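Local coordinates for dimethyl-sulfide monooxygenase (Hyphomicrobium sulfonivorans, PDB 6AK1), which oxidises dimethyl sulfide to methanethiol and formaldehyde with NADH and molecular oxygen, using FMN as cofactor, at residues A[162-165]-A[166-170]; A[258-261]-A[262-265]; A[293-296]-A[297-301]; A[317-320]-A[321-324]; A[406-409]-A[410-414]. All coordinates share one frame; numbering follows the deposited sequence.

How the contacts relate
All five contacts are local, between residues a few positions apart in the chain. Contact 1 is buried, on a helix beside the barrel strands, and rests on methionine and tyrosine packing with charged groups on another flank. Contacts 2, 3 and 5 are partly buried: each helix puts an apolar flank inward and a polar one outward, bridged by water in contacts 2 and 5 and by a direct carboxylate-amide bond in contact 3. Contacts 2 and 3 both pack on strand 276-284. Contact 4 lies at the surface in a loop, with a short 3-10 turn. Contacts 3 and 5 touch, through a salt bridge of 2.7 Å between Lys295 NZ and Asp407 OD2.

Contact 1 (A[162-165]-A[166-170]); sequences DEYM and EVMYK
Met165 reaches one turn forward along helix 157-174 to Tyr169 and is the residue most enclosed by the contact. Bends at chi2 (-63°) and chi3 curl its chain so that the methyl CE comes against the phenol end of the ring, 3.3 Å from Tyr169 OH, itself hydrogen-bonded to Asn240 OD1. The backbone joins the same pair: Tyr169 N donates to Met165 O over 2.7 Å, and this carbonyl oxygen sits over one ring face of Tyr169.

Met168 meets Tyr164 likewise. Its SD approaches the ring obliquely, 3.7 Å from Tyr164 CE1 and 52° off the ring normal, a Met-aromatic contact, while Tyr164 OH bonds to Glu110 O. Tyr164, Met165 and Met168 all pack on Trp132 of strand 130-135, setting the helix against the TIM barrel. Asp162, salt-bridged to Arg232, lies about 5 Å (side chain to side chain) from Tyr158, a probable FMN ligand.

On the polar flank the extended chain of Glu166 passes Glu163, with Glu166 OE1 3.8 Å from Glu163 CG, and its OE2 takes a salt bridge of 2.8 Å from Lys170 NZ on the anti side of the carboxylate. Glu163 instead turns to His201 and the backbone N-H groups of Tyr205 and Tyr206. Each glutamate therefore has its own donors, which would offset the like charges, 5.6 Å apart between Glu163 OE1 and Glu166 OE1.

Contact 2 (A[258-261]-A[262-265]); sequences TTDI and RNQA
Arg262 and Thr258 meet first through the backbone of helix 251-267, where Arg262 N donates to Thr258 O at 3.1 Å. The same i to i+4 pattern continues through Asn263 to Thr259, Gln264 to Asp260 and Ala265 to Ile261, so each residue of 258-261 has its carbonyl taken by a residue one turn on.

Van der Waals contacts follow these bonds. The CG of Arg262 rests 3.2 Å from Thr258 O before the chain runs out extended toward its guanidinium group. Asn263 has CG beside its own backbone N (chi1 -67°), which lays the amide back along Thr259; the two side chains point the same way, with Thr259 CG2 3.8 Å from Asn263 ND2. Gln264, bent at chi2, folds its amide back over the carbonyl of Asp260.

Two waters supply the polar links between side chains. One accepts from Arg262 NE at 2.8 Å, in the guanidinium plane, and donates weakly to Thr258 OG1. The other donates to Asp260 OD1 at 2.9 Å and accepts from Asn263 ND2 at 3.0 Å, spanning a carboxylate and an amide whose planes are 48° apart. Stronger partners hold the ends of these side chains: Asp392 and Gly390 for Arg262, Gly389 for Thr258, Gln256 for Asp260, and Arg272 for Asn263.

The helix is the crossover of a beta-alpha-beta unit of the TIM barrel: Ile261 packs on Met244 and Ile246 of strand 243-246 and on Ile277 of strand 276-284, while Gln264 touches helix 232-240.

Contact 3 (A[293-296]-A[297-301]); sequences EAKY and QEYLS
Tyr296 with Leu300, Lys295 with Tyr299 and Glu293 with Gln297 form three side-chain pairs, each one turn apart, on the last turns of helix 289-300, at the periphery of the TIM-barrel fold and far from the probable FMN site.

The apolar pair is Tyr296 and Leu300. The leucine crosses the ring obliquely, its CG above one face toward the rim and its CD1 3.6 Å from Tyr296 CE2.

Lys295 and Tyr299 run side by side. A chi1 of 176° swings Lys295 to the side of its carbonyl, and the chain follows the phenol outward: its CG lies 3.4 Å from Tyr299 CZ and its CD 3.3 Å from Tyr299 OH. At the base of the ring, Lys295 O lies 3.3 Å above one face, toward the rim, while also accepting from Tyr299 N. The methylenes thus run beside the phenol, and NZ goes on to a salt bridge with Asp407 and a hydrogen bond to Thr285 O.

Glu293 and Gln297 make the polar pair. Gln297 NE2 donates to Glu293 OE2 at 2.6 Å, nearly straight at 168°; the acceptor lies in the amide plane, although the carboxylate is turned 46° from it.

Around these pairs, Tyr296 packs on Val370 and Val372 of strand 370-372 and Leu300 on helix 355-362, while Lys295 and Tyr299 both rest on Ile284 of strand 276-284.

Contact 4 (A[317-320]-A[321-324]); sequences GIDF and AKLD
The Phe320 ring receives Leu323 over one face: the methyl CD2 stands 3.7 Å from the centroid of the Phe320 ring and only 14° off its normal, slightly toward the rim, a CH-pi contact. At the ring edge, in the plane, lies Ile318 O. The other methyl of Leu323 turns back to Ile318, with Leu323 CD1 4.1 Å from Ile318 CG2, so the two branches meet different residues.

The second flat group is the carboxylate of Asp319. Ala321 N donates to Asp319 OD1 at 3.0 Å from well above the carboxylate plane, 62° out of it, closing an Asx turn. With chi1 at 175°, CG of Asp319 lies beside its own carbonyl carbon and the carboxylate leans forward over Ala321. OD1 is also held by Arg67 N, giving that oxygen two backbone donors. Lys322 crosses the carboxylate obliquely, its CE 3.7 Å from Asp319 OD2; the ammonium itself stays further away, with Lys322 NZ 4.7 Å from Asp319 OD2, too far for a salt bridge, though the opposite charges may attract weakly.

Two i to i+3 backbone bonds complete the tight 3-10 turn: Lys322 N to Asp319 O at 3.1 Å and Leu323 N to Phe320 O at 3.0 Å. Both donors approach from above the carbonyl planes.

This turn stands in the loop between helices 305-316 and 335-344. Phe320 is its inward-facing residue, packing on Leu309 and Tyr312 of helix 305-316, on Val355 and Ile359 of helix 355-362, and on Tyr66.

Contact 5 (A[406-409]-A[410-414]); sequences TDFI and DYIVP
Phe408 and Ile412 form the dense side of this contact. Ile412 CB sits 3.9 Å from the centroid of the Phe408 ring, just 4° off its normal, in a CH-pi contact over the centre of the face, and Ile412 CG2 presses to 3.7 Å from Phe408 CZ. Val413 comes in obliquely, with its CG2 3.9 Å from Phe408 CD1. Phe408 reaches them because its CG is anti to the backbone N (chi1 -162°), tipping the ring forward along the helix. Phe408 also packs on Leu7 of strand 6-12 and Leu382 of helix 375-388.

The backbone beneath is consistent with two successive residues meeting one ring. Helix 403-418 widens here into a pi-type turn: Phe408 O accepts from both Ile412 N, at 2.9 Å, and Val413 N, at 3.0 Å. Pro414 follows, with no N-H to offer, and its CD lies 3.2 Å from Ile409 O at the kink.

The polar flank faces solvent at Asp410 and is joined through water. Thr406 and Asp410 run side by side, with Thr406 CG2 3.4 Å from Asp410 OD2. Asp407 lies at the edge of the Tyr411 ring, its carboxylate turned 71° from the ring plane. A water donates to both Asp407 OD1 and Asp410 OD2, bridging two like charges, while OD2 of Asp407 goes to Lys295 and OD1 of Asp410 to Arg48.

Contact 1 (A[162-165]-A[166-170])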
loop_
_atom_site.group_PDB
_atom_site.type_symbol
_atom_site.label_atom_id
_atom_site.label_comp_id
_atom_site.label_asym_id
_atom_site.label_seq_id
_atom_site.Cartn_x
_atom_site.Cartn_y
_atom_site.Cartn_z
ATOM N N ASP A 162 -11.092 -10.209 -10.481
ATOM C CA ASP A 162 -12.278 -10.485 -9.668
ATOM C C ASP A 162 -12.272 -11.922 -9.168
ATOM O O ASP A 162 -12.557 -12.190 -7.996
ATOM C CB ASP A 162 -13.562 -10.238 -10.470
ATOM C CG ASP A 162 -13.962 -8.773 -10.534
ATOM O OD1 ASP A 162 -13.694 -8.005 -9.580
ATOM O OD2 ASP A 162 -14.583 -8.391 -11.552
ATOM N N GLU A 163 -11.988 -12.869 -10.063
ATOM C CA GLU A 163 -12.049 -14.266 -9.667
ATOM C C GLU A 163 -10.898 -14.620 -8.744
ATOM O O GLU A 163 -11.055 -15.453 -7.849
ATOM C CB GLU A 163 -12.044 -15.167 -10.898
ATOM C CG GLU A 163 -12.471 -16.608 -10.590
ATOM C CD GLU A 163 -12.242 -17.545 -11.762
ATOM O OE1 GLU A 163 -12.459 -17.119 -12.913
ATOM O OE2 GLU A 163 -11.828 -18.692 -11.535
ATOM N N TYR A 164 -9.744 -13.985 -8.946
ATOM C CA TYR A 164 -8.623 -14.131 -8.029
ATOM C C TYR A 164 -9.032 -13.816 -6.595
ATOM O O TYR A 164 -8.774 -14.609 -5.684
ATOM C CB TYR A 164 -7.470 -13.228 -8.481
ATOM C CG TYR A 164 -6.140 -13.532 -7.814
ATOM C CD1 TYR A 164 -5.893 -13.149 -6.485
ATOM C CD2 TYR A 164 -5.124 -14.188 -8.515
ATOM C CE1 TYR A 164 -4.683 -13.425 -5.874
ATOM C CE2 TYR A 164 -3.902 -14.459 -7.910
ATOM C CZ TYR A 164 -3.692 -14.078 -6.589
ATOM O OH TYR A 164 -2.484 -14.337 -5.982
ATOM N N MET A 165 -9.670 -12.651 -6.378
ATOM C CA MET A 165 -10.097 -12.249 -5.034
ATOM C C MET A 165 -11.185 -13.171 -4.495
ATOM O O MET A 165 -11.197 -13.495 -3.300
ATOM C CB MET A 165 -10.613 -10.808 -5.042
ATOM C CG MET A 165 -9.661 -9.784 -5.633
ATOM S SD MET A 165 -8.112 -9.609 -4.709
ATOM C CE MET A 165 -8.707 -9.031 -3.112
ATOM N N GLU A 166 -12.127 -13.570 -5.351
ATOM C CA GLU A 166 -13.128 -14.566 -4.964
ATOM C C GLU A 166 -12.469 -15.801 -4.342
ATOM O O GLU A 166 -12.855 -16.245 -3.254
ATOM C CB GLU A 166 -13.972 -14.940 -6.191
ATOM C CG GLU A 166 -14.895 -16.147 -6.012
ATOM C CD GLU A 166 -15.687 -16.492 -7.284
ATOM O OE1 GLU A 166 -15.486 -15.832 -8.331
ATOM O OE2 GLU A 166 -16.514 -17.427 -7.234
ATOM N N VAL A 167 -11.443 -16.346 -5.008
ATOM C CA VAL A 167 -10.711 -17.495 -4.465
ATOM C C VAL A 167 -10.133 -17.168 -3.091
ATOM O O VAL A 167 -10.297 -17.937 -2.135
ATOM C CB VAL A 167 -9.600 -17.934 -5.440
ATOM C CG1 VAL A 167 -8.678 -18.947 -4.775
ATOM C CG2 VAL A 167 -10.198 -18.491 -6.747
ATOM N N MET A 168 -9.430 -16.024 -2.980
ATOM C CA MET A 168 -8.827 -15.618 -1.709
ATOM C C MET A 168 -9.878 -15.513 -0.614
ATOM O O MET A 168 -9.684 -16.024 0.496
ATOM C CB MET A 168 -8.109 -14.262 -1.850
ATOM C CG MET A 168 -7.130 -14.145 -2.994
ATOM S SD MET A 168 -5.707 -15.209 -2.758
ATOM C CE MET A 168 -4.690 -14.229 -1.656
ATOM N N TYR A 169 -10.991 -14.820 -0.902
ATOM C CA TYR A 169 -12.056 -14.655 0.092
ATOM C C TYR A 169 -12.678 -16.001 0.495
ATOM O O TYR A 169 -13.044 -16.203 1.663
ATOM C CB TYR A 169 -13.134 -13.714 -0.449
ATOM C CG TYR A 169 -12.690 -12.275 -0.728
ATOM C CD1 TYR A 169 -11.622 -11.691 -0.048
ATOM C CD2 TYR A 169 -13.362 -11.502 -1.659
ATOM C CE1 TYR A 169 -11.228 -10.373 -0.310
ATOM C CE2 TYR A 169 -12.984 -10.187 -1.924
ATOM C CZ TYR A 169 -11.921 -9.628 -1.247
ATOM O OH TYR A 169 -11.558 -8.325 -1.531
ATOM N N LYS A 170 -12.822 -16.930 -0.453
ATOM C CA LYS A 170 -13.365 -18.246 -0.114
ATOM C C LYS A 170 -12.430 -18.993 0.820
ATOM O O LYS A 170 -12.871 -19.605 1.800
ATOM C CB LYS A 170 -13.609 -19.072 -1.383
ATOM C CG LYS A 170 -14.779 -18.590 -2.225
ATOM C CD LYS A 170 -14.963 -19.445 -3.492
ATOM C CE LYS A 170 -16.112 -18.927 -4.368
ATOM N NZ LYS A 170 -16.227 -19.694 -5.644
#

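Contact 2 (A[258-261]-A[262-265])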
loop_
_atom_site.group_PDB
_atom_site.type_symbol
_atom_site.label_atom_id
_atom_site.label_comp_id
_atom_site.label_asym_id
_atom_site.label_seq_id
_atom_site.Cartn_x
_atom_site.Cartn_y
_atom_site.Cartn_z
ATOM N N THR A 258 -12.225 12.048 -4.282
ATOM C CA THR A 258 -12.765 11.352 -3.112
ATOM C C THR A 258 -14.282 11.296 -3.117
ATOM O O THR A 258 -14.860 10.328 -2.612
ATOM C CB THR A 258 -12.283 12.006 -1.812
ATOM O OG1 THR A 258 -12.778 13.359 -1.713
ATOM C CG2 THR A 258 -10.758 12.001 -1.764
ATOM N N THR A 259 -14.942 12.325 -3.656
ATOM C CA THR A 259 -16.384 12.252 -3.875
ATOM C C THR A 259 -16.728 11.131 -4.853
ATOM O O THR A 259 -17.668 10.362 -4.619
ATOM C CB THR A 259 -16.906 13.601 -4.389
ATOM O OG1 THR A 259 -16.676 14.615 -3.402
ATOM C CG2 THR A 259 -18.394 13.528 -4.708
ATOM N N ASP A 260 -15.962 11.013 -5.950
ATOM C CA ASP A 260 -16.194 9.932 -6.914
ATOM C C ASP A 260 -15.984 8.552 -6.292
ATOM O O ASP A 260 -16.787 7.636 -6.516
ATOM C CB ASP A 260 -15.291 10.099 -8.138
ATOM C CG ASP A 260 -15.775 11.207 -9.077
ATOM O OD1 ASP A 260 -16.923 11.683 -8.893
ATOM O OD2 ASP A 260 -15.021 11.592 -10.007
ATOM N N ILE A 261 -14.902 8.377 -5.523
ATOM C CA ILE A 261 -14.626 7.073 -4.917
ATOM C C ILE A 261 -15.766 6.666 -3.995
ATOM O O ILE A 261 -16.220 5.515 -4.018
ATOM C CB ILE A 261 -13.270 7.089 -4.178
ATOM C CG1 ILE A 261 -12.116 6.963 -5.175
ATOM C CG2 ILE A 261 -13.208 6.007 -3.099
ATOM C CD1 ILE A 261 -10.777 7.424 -4.619
ATOM N N ARG A 262 -16.266 7.610 -3.186
ATOM C CA ARG A 262 -17.345 7.272 -2.258
ATOM C C ARG A 262 -18.682 7.079 -2.982
ATOM O O ARG A 262 -19.536 6.328 -2.495
ATOM C CB ARG A 262 -17.451 8.337 -1.162
ATOM C CG ARG A 262 -16.155 8.510 -0.345
ATOM C CD ARG A 262 -16.341 9.335 0.940
ATOM N NE ARG A 262 -15.070 9.864 1.427
ATOM C CZ ARG A 262 -14.197 9.184 2.169
ATOM N NH1 ARG A 262 -14.447 7.926 2.524
ATOM N NH2 ARG A 262 -13.062 9.760 2.544
ATOM N N ASN A 263 -18.878 7.721 -4.143
ATOM C CA ASN A 263 -20.021 7.377 -4.988
ATOM C C ASN A 263 -19.909 5.938 -5.483
ATOM O O ASN A 263 -20.878 5.169 -5.442
ATOM C CB ASN A 263 -20.123 8.340 -6.180
ATOM C CG ASN A 263 -20.460 9.772 -5.765
ATOM O OD1 ASN A 263 -20.975 10.019 -4.673
ATOM N ND2 ASN A 263 -20.168 10.722 -6.649
ATOM N N GLN A 264 -18.718 5.556 -5.947
ATOM C CA GLN A 264 -18.492 4.195 -6.421
ATOM C C GLN A 264 -18.635 3.172 -5.293
ATOM O O GLN A 264 -19.095 2.048 -5.532
ATOM C CB GLN A 264 -17.115 4.109 -7.094
ATOM C CG GLN A 264 -17.094 4.686 -8.525
ATOM C CD GLN A 264 -15.775 5.374 -8.922
ATOM O OE1 GLN A 264 -14.719 5.120 -8.343
ATOM N NE2 GLN A 264 -15.848 6.262 -9.916
ATOM N N ALA A 265 -18.279 3.540 -4.058
ATOM C CA ALA A 265 -18.455 2.604 -2.951
ATOM C C ALA A 265 -19.930 2.295 -2.742
ATOM O O ALA A 265 -20.328 1.128 -2.638
ATOM C CB ALA A 265 -17.836 3.161 -1.669
HETATM O O HOH W 1 -15.001 12.515 0.579
HETATM O O HOH W 2 -19.230 9.929 -9.400
#

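Contact 3 (A[293-296]-A[297-301])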
loop_
_atom_site.group_PDB
_atom_site.type_symbol
_atom_site.label_atom_id
_atom_site.label_comp_id
_atom_site.label_asym_id
_atom_site.label_seq_id
_atom_site.Cartn_x
_atom_site.Cartn_y
_atom_site.Cartn_z
ATOM N N GLU A 293 12.299 25.324 4.922
ATOM C CA GLU A 293 12.733 25.638 3.569
ATOM C C GLU A 293 14.221 25.358 3.381
ATOM O O GLU A 293 14.625 24.799 2.354
ATOM C CB GLU A 293 12.387 27.099 3.246
ATOM C CG GLU A 293 12.835 27.574 1.858
ATOM C CD GLU A 293 12.200 26.784 0.709
ATOM O OE1 GLU A 293 11.039 26.327 0.836
ATOM O OE2 GLU A 293 12.886 26.612 -0.323
ATOM N N ALA A 294 15.057 25.732 4.358
ATOM C CA ALA A 294 16.489 25.463 4.224
ATOM C C ALA A 294 16.782 23.964 4.212
ATOM O O ALA A 294 17.710 23.524 3.523
ATOM C CB ALA A 294 17.274 26.150 5.344
ATOM N N LYS A 295 16.022 23.170 4.976
ATOM C CA LYS A 295 16.172 21.715 4.916
ATOM C C LYS A 295 15.800 21.189 3.533
ATOM O O LYS A 295 16.509 20.354 2.957
ATOM C CB LYS A 295 15.306 21.063 5.999
ATOM C CG LYS A 295 15.306 19.547 5.977
ATOM C CD LYS A 295 14.472 18.969 7.133
ATOM C CE LYS A 295 15.047 19.376 8.498
ATOM N NZ LYS A 295 14.104 19.043 9.605
ATOM N N TYR A 296 14.705 21.702 2.973
ATOM C CA TYR A 296 14.295 21.339 1.619
ATOM C C TYR A 296 15.403 21.607 0.599
ATOM O O TYR A 296 15.728 20.745 -0.227
ATOM C CB TYR A 296 13.025 22.116 1.261
ATOM C CG TYR A 296 12.502 21.876 -0.131
ATOM C CD1 TYR A 296 11.937 20.648 -0.480
ATOM C CD2 TYR A 296 12.551 22.876 -1.098
ATOM C CE1 TYR A 296 11.442 20.419 -1.762
ATOM C CE2 TYR A 296 12.059 22.656 -2.387
ATOM C CZ TYR A 296 11.502 21.428 -2.705
ATOM O OH TYR A 296 11.014 21.197 -3.966
ATOM N N GLN A 297 15.999 22.801 0.640
ATOM C CA GLN A 297 17.045 23.130 -0.319
ATOM C C GLN A 297 18.286 22.285 -0.077
ATOM O O GLN A 297 18.981 21.906 -1.027
ATOM C CB GLN A 297 17.378 24.625 -0.241
ATOM C CG GLN A 297 16.170 25.542 -0.543
ATOM C CD GLN A 297 15.731 25.480 -1.998
ATOM O OE1 GLN A 297 16.472 25.001 -2.862
ATOM N NE2 GLN A 297 14.514 25.936 -2.269
ATOM N N GLU A 298 18.572 21.978 1.188
ATOM C CA GLU A 298 19.702 21.116 1.518
ATOM C C GLU A 298 19.517 19.725 0.916
ATOM O O GLU A 298 20.431 19.173 0.303
ATOM C CB GLU A 298 19.862 21.051 3.043
ATOM C CG GLU A 298 21.197 20.511 3.524
ATOM C CD GLU A 298 21.263 20.403 5.047
ATOM O OE1 GLU A 298 21.749 21.365 5.694
ATOM O OE2 GLU A 298 20.821 19.356 5.593
ATOM N N TYR A 299 18.320 19.159 1.054
ATOM C CA TYR A 299 18.023 17.897 0.388
ATOM C C TYR A 299 18.185 18.020 -1.119
ATOM O O TYR A 299 18.840 17.181 -1.757
ATOM C CB TYR A 299 16.612 17.435 0.753
ATOM C CG TYR A 299 16.463 17.096 2.226
ATOM C CD1 TYR A 299 17.578 16.961 3.045
ATOM C CD2 TYR A 299 15.214 16.905 2.795
ATOM C CE1 TYR A 299 17.446 16.658 4.394
ATOM C CE2 TYR A 299 15.076 16.595 4.135
ATOM C CZ TYR A 299 16.187 16.474 4.931
ATOM O OH TYR A 299 16.035 16.181 6.276
ATOM N N LEU A 300 17.615 19.080 -1.712
ATOM C CA LEU A 300 17.692 19.234 -3.160
ATOM C C LEU A 300 19.130 19.327 -3.657
ATOM O O LEU A 300 19.409 18.950 -4.800
ATOM C CB LEU A 300 16.920 20.463 -3.610
ATOM C CG LEU A 300 15.408 20.351 -3.721
ATOM C CD1 LEU A 300 14.850 21.589 -4.441
ATOM C CD2 LEU A 300 15.018 19.076 -4.441
ATOM N N SER A 301 20.062 19.810 -2.835
ATOM C CA SER A 301 21.437 19.875 -3.314
ATOM C C SER A 301 22.027 18.492 -3.556
ATOM O O SER A 301 23.021 18.386 -4.281
ATOM C CB SER A 301 22.321 20.669 -2.342
ATOM O OG SER A 301 22.547 19.966 -1.131
#

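Contact 4 (A[317-320]-A[321-324])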
loop_
_atom_site.group_PDB
_atom_site.type_symbol
_atom_site.label_atom_id
_atom_site.label_comp_id
_atom_site.label_asym_id
_atom_site.label_seq_id
_atom_site.Cartn_x
_atom_site.Cartn_y
_atom_site.Cartn_z
ATOM N N GLY A 317 6.001 5.974 -18.838
ATOM C CA GLY A 317 6.329 5.459 -20.153
ATOM C C GLY A 317 7.083 6.418 -21.060
ATOM O O GLY A 317 7.421 6.046 -22.193
ATOM N N ILE A 318 7.357 7.633 -20.619
ATOM C CA ILE A 318 8.018 8.619 -21.462
ATOM C C ILE A 318 9.517 8.570 -21.209
ATOM O O ILE A 318 9.965 8.732 -20.069
ATOM C CB ILE A 318 7.470 10.024 -21.202
ATOM C CG1 ILE A 318 5.985 10.075 -21.540
ATOM C CG2 ILE A 318 8.273 11.051 -21.989
ATOM C CD1 ILE A 318 5.286 11.198 -20.826
ATOM N N ASP A 319 10.291 8.362 -22.275
ATOM C CA ASP A 319 11.751 8.377 -22.211
ATOM C C ASP A 319 12.208 9.820 -22.383
ATOM O O ASP A 319 12.222 10.353 -23.499
ATOM C CB ASP A 319 12.346 7.460 -23.273
ATOM C CG ASP A 319 13.859 7.538 -23.339
ATOM O OD1 ASP A 319 14.490 8.072 -22.390
ATOM O OD2 ASP A 319 14.421 7.063 -24.352
ATOM N N PHE A 320 12.587 10.461 -21.274
ATOM C CA PHE A 320 13.011 11.857 -21.337
ATOM C C PHE A 320 14.280 12.075 -22.153
ATOM O O PHE A 320 14.613 13.229 -22.431
ATOM C CB PHE A 320 13.212 12.412 -19.924
ATOM C CG PHE A 320 11.978 13.043 -19.339
ATOM C CD1 PHE A 320 10.857 12.279 -19.057
ATOM C CD2 PHE A 320 11.936 14.409 -19.077
ATOM C CE1 PHE A 320 9.712 12.864 -18.519
ATOM C CE2 PHE A 320 10.800 14.995 -18.536
ATOM C CZ PHE A 320 9.681 14.219 -18.263
ATOM N N ALA A 321 15.012 11.023 -22.529
ATOM C CA ALA A 321 16.157 11.238 -23.406
ATOM C C ALA A 321 15.733 11.771 -24.777
ATOM O O ALA A 321 16.575 12.292 -25.513
ATOM C CB ALA A 321 16.961 9.951 -23.557
ATOM N N LYS A 322 14.445 11.671 -25.121
ATOM C CA LYS A 322 13.879 12.205 -26.354
ATOM C C LYS A 322 13.428 13.658 -26.225
ATOM O O LYS A 322 13.007 14.257 -27.223
ATOM C CB LYS A 322 12.672 11.365 -26.794
ATOM C CG LYS A 322 12.874 9.861 -26.783
ATOM C CD LYS A 322 13.764 9.398 -27.905
ATOM C CE LYS A 322 13.799 7.875 -27.949
ATOM N NZ LYS A 322 14.709 7.376 -29.013
ATOM N N LEU A 323 13.495 14.233 -25.031
ATOM C CA LEU A 323 12.922 15.542 -24.755
ATOM C C LEU A 323 14.026 16.593 -24.678
ATOM O O LEU A 323 15.216 16.302 -24.825
ATOM C CB LEU A 323 12.099 15.514 -23.462
ATOM C CG LEU A 323 10.634 15.071 -23.541
ATOM C CD1 LEU A 323 10.463 13.709 -24.199
ATOM C CD2 LEU A 323 10.026 15.058 -22.151
ATOM N N ASP A 324 13.621 17.834 -24.428
ATOM C CA ASP A 324 14.534 18.968 -24.466
ATOM C C ASP A 324 14.625 19.576 -23.071
ATOM O O ASP A 324 13.617 20.088 -22.551
ATOM C CB ASP A 324 14.071 20.006 -25.514
ATOM C CG ASP A 324 14.906 21.273 -25.506
ATOM O OD1 ASP A 324 16.098 21.226 -25.070
ATOM O OD2 ASP A 324 14.372 22.311 -25.982
#

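Contact 5 (A[406-409]-A[410-414])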
loop_
_atom_site.group_PDB
_atom_site.type_symbol
_atom_site.label_atom_id
_atom_site.label_comp_id
_atom_site.label_asym_id
_atom_site.label_seq_id
_atom_site.Cartn_x
_atom_site.Cartn_y
_atom_site.Cartn_z
ATOM N N THR A 406 10.640 10.803 11.849
ATOM C CA THR A 406 11.025 11.415 13.117
ATOM C C THR A 406 10.652 12.893 13.172
ATOM O O THR A 406 10.131 13.367 14.190
ATOM C CB THR A 406 12.526 11.229 13.342
ATOM O OG1 THR A 406 12.816 9.827 13.410
ATOM C CG2 THR A 406 12.963 11.891 14.656
ATOM N N ASP A 407 10.911 13.642 12.092
ATOM C CA ASP A 407 10.537 15.058 12.077
ATOM C C ASP A 407 9.020 15.231 12.150
ATOM O O ASP A 407 8.521 16.113 12.863
ATOM C CB ASP A 407 11.073 15.750 10.822
ATOM C CG ASP A 407 12.538 16.106 10.917
ATOM O OD1 ASP A 407 13.125 16.001 12.022
ATOM O OD2 ASP A 407 13.099 16.510 9.869
ATOM N N PHE A 408 8.269 14.410 11.407
ATOM C CA PHE A 408 6.813 14.472 11.498
ATOM C C PHE A 408 6.339 14.248 12.927
ATOM O O PHE A 408 5.502 14.999 13.441
ATOM C CB PHE A 408 6.165 13.447 10.569
ATOM C CG PHE A 408 4.719 13.737 10.292
ATOM C CD1 PHE A 408 3.734 13.254 11.127
ATOM C CD2 PHE A 408 4.353 14.533 9.205
ATOM C CE1 PHE A 408 2.408 13.534 10.892
ATOM C CE2 PHE A 408 3.018 14.816 8.962
ATOM C CZ PHE A 408 2.049 14.319 9.805
ATOM N N ILE A 409 6.860 13.211 13.584
ATOM C CA ILE A 409 6.447 12.933 14.957
ATOM C C ILE A 409 6.827 14.088 15.880
ATOM O O ILE A 409 6.016 14.539 16.691
ATOM C CB ILE A 409 7.044 11.597 15.430
ATOM C CG1 ILE A 409 6.523 10.459 14.549
ATOM C CG2 ILE A 409 6.715 11.344 16.915
ATOM C CD1 ILE A 409 7.195 9.112 14.817
ATOM N N ASP A 410 8.046 14.609 15.749
ATOM C CA ASP A 410 8.523 15.622 16.691
ATOM C C ASP A 410 7.829 16.970 16.496
ATOM O O ASP A 410 7.472 17.635 17.474
ATOM C CB ASP A 410 10.041 15.784 16.560
ATOM C CG ASP A 410 10.799 14.539 17.014
ATOM O OD1 ASP A 410 10.198 13.682 17.685
ATOM O OD2 ASP A 410 11.994 14.418 16.703
ATOM N N TYR A 411 7.652 17.401 15.249
ATOM C CA TYR A 411 7.207 18.759 14.946
ATOM C C TYR A 411 5.719 18.868 14.632
ATOM O O TYR A 411 5.117 19.896 14.946
ATOM C CB TYR A 411 7.965 19.322 13.747
ATOM C CG TYR A 411 9.435 19.601 13.929
ATOM C CD1 TYR A 411 9.864 20.728 14.612
ATOM C CD2 TYR A 411 10.391 18.772 13.353
ATOM C CE1 TYR A 411 11.200 21.002 14.751
ATOM C CE2 TYR A 411 11.736 19.040 13.484
ATOM C CZ TYR A 411 12.133 20.169 14.186
ATOM O OH TYR A 411 13.469 20.469 14.322
ATOM N N ILE A 412 5.125 17.875 13.971
ATOM C CA ILE A 412 3.745 17.969 13.480
ATOM C C ILE A 412 2.749 17.260 14.403
ATOM O O ILE A 412 1.709 17.817 14.732
ATOM C CB ILE A 412 3.637 17.426 12.039
ATOM C CG1 ILE A 412 4.615 18.143 11.102
ATOM C CG2 ILE A 412 2.201 17.546 11.541
ATOM C CD1 ILE A 412 4.634 19.662 11.265
ATOM N N VAL A 413 3.071 16.014 14.817
ATOM C CA VAL A 413 2.110 15.271 15.660
ATOM C C VAL A 413 1.693 16.011 16.892
ATOM O O VAL A 413 0.495 15.964 17.235
ATOM C CB VAL A 413 2.705 13.855 15.973
ATOM C CG1 VAL A 413 2.045 13.263 17.214
ATOM C CG2 VAL A 413 2.502 12.920 14.792
ATOM N N PRO A 414 2.561 16.727 17.645
ATOM C CA PRO A 414 2.059 17.493 18.796
ATOM C C PRO A 414 1.061 18.564 18.400
ATOM O O PRO A 414 0.100 18.804 19.139
ATOM C CB PRO A 414 3.334 18.104 19.403
ATOM C CG PRO A 414 4.438 17.209 18.952
ATOM C CD PRO A 414 4.033 16.846 17.542
HETATM O O HOH W 3 13.272 15.760 14.513
#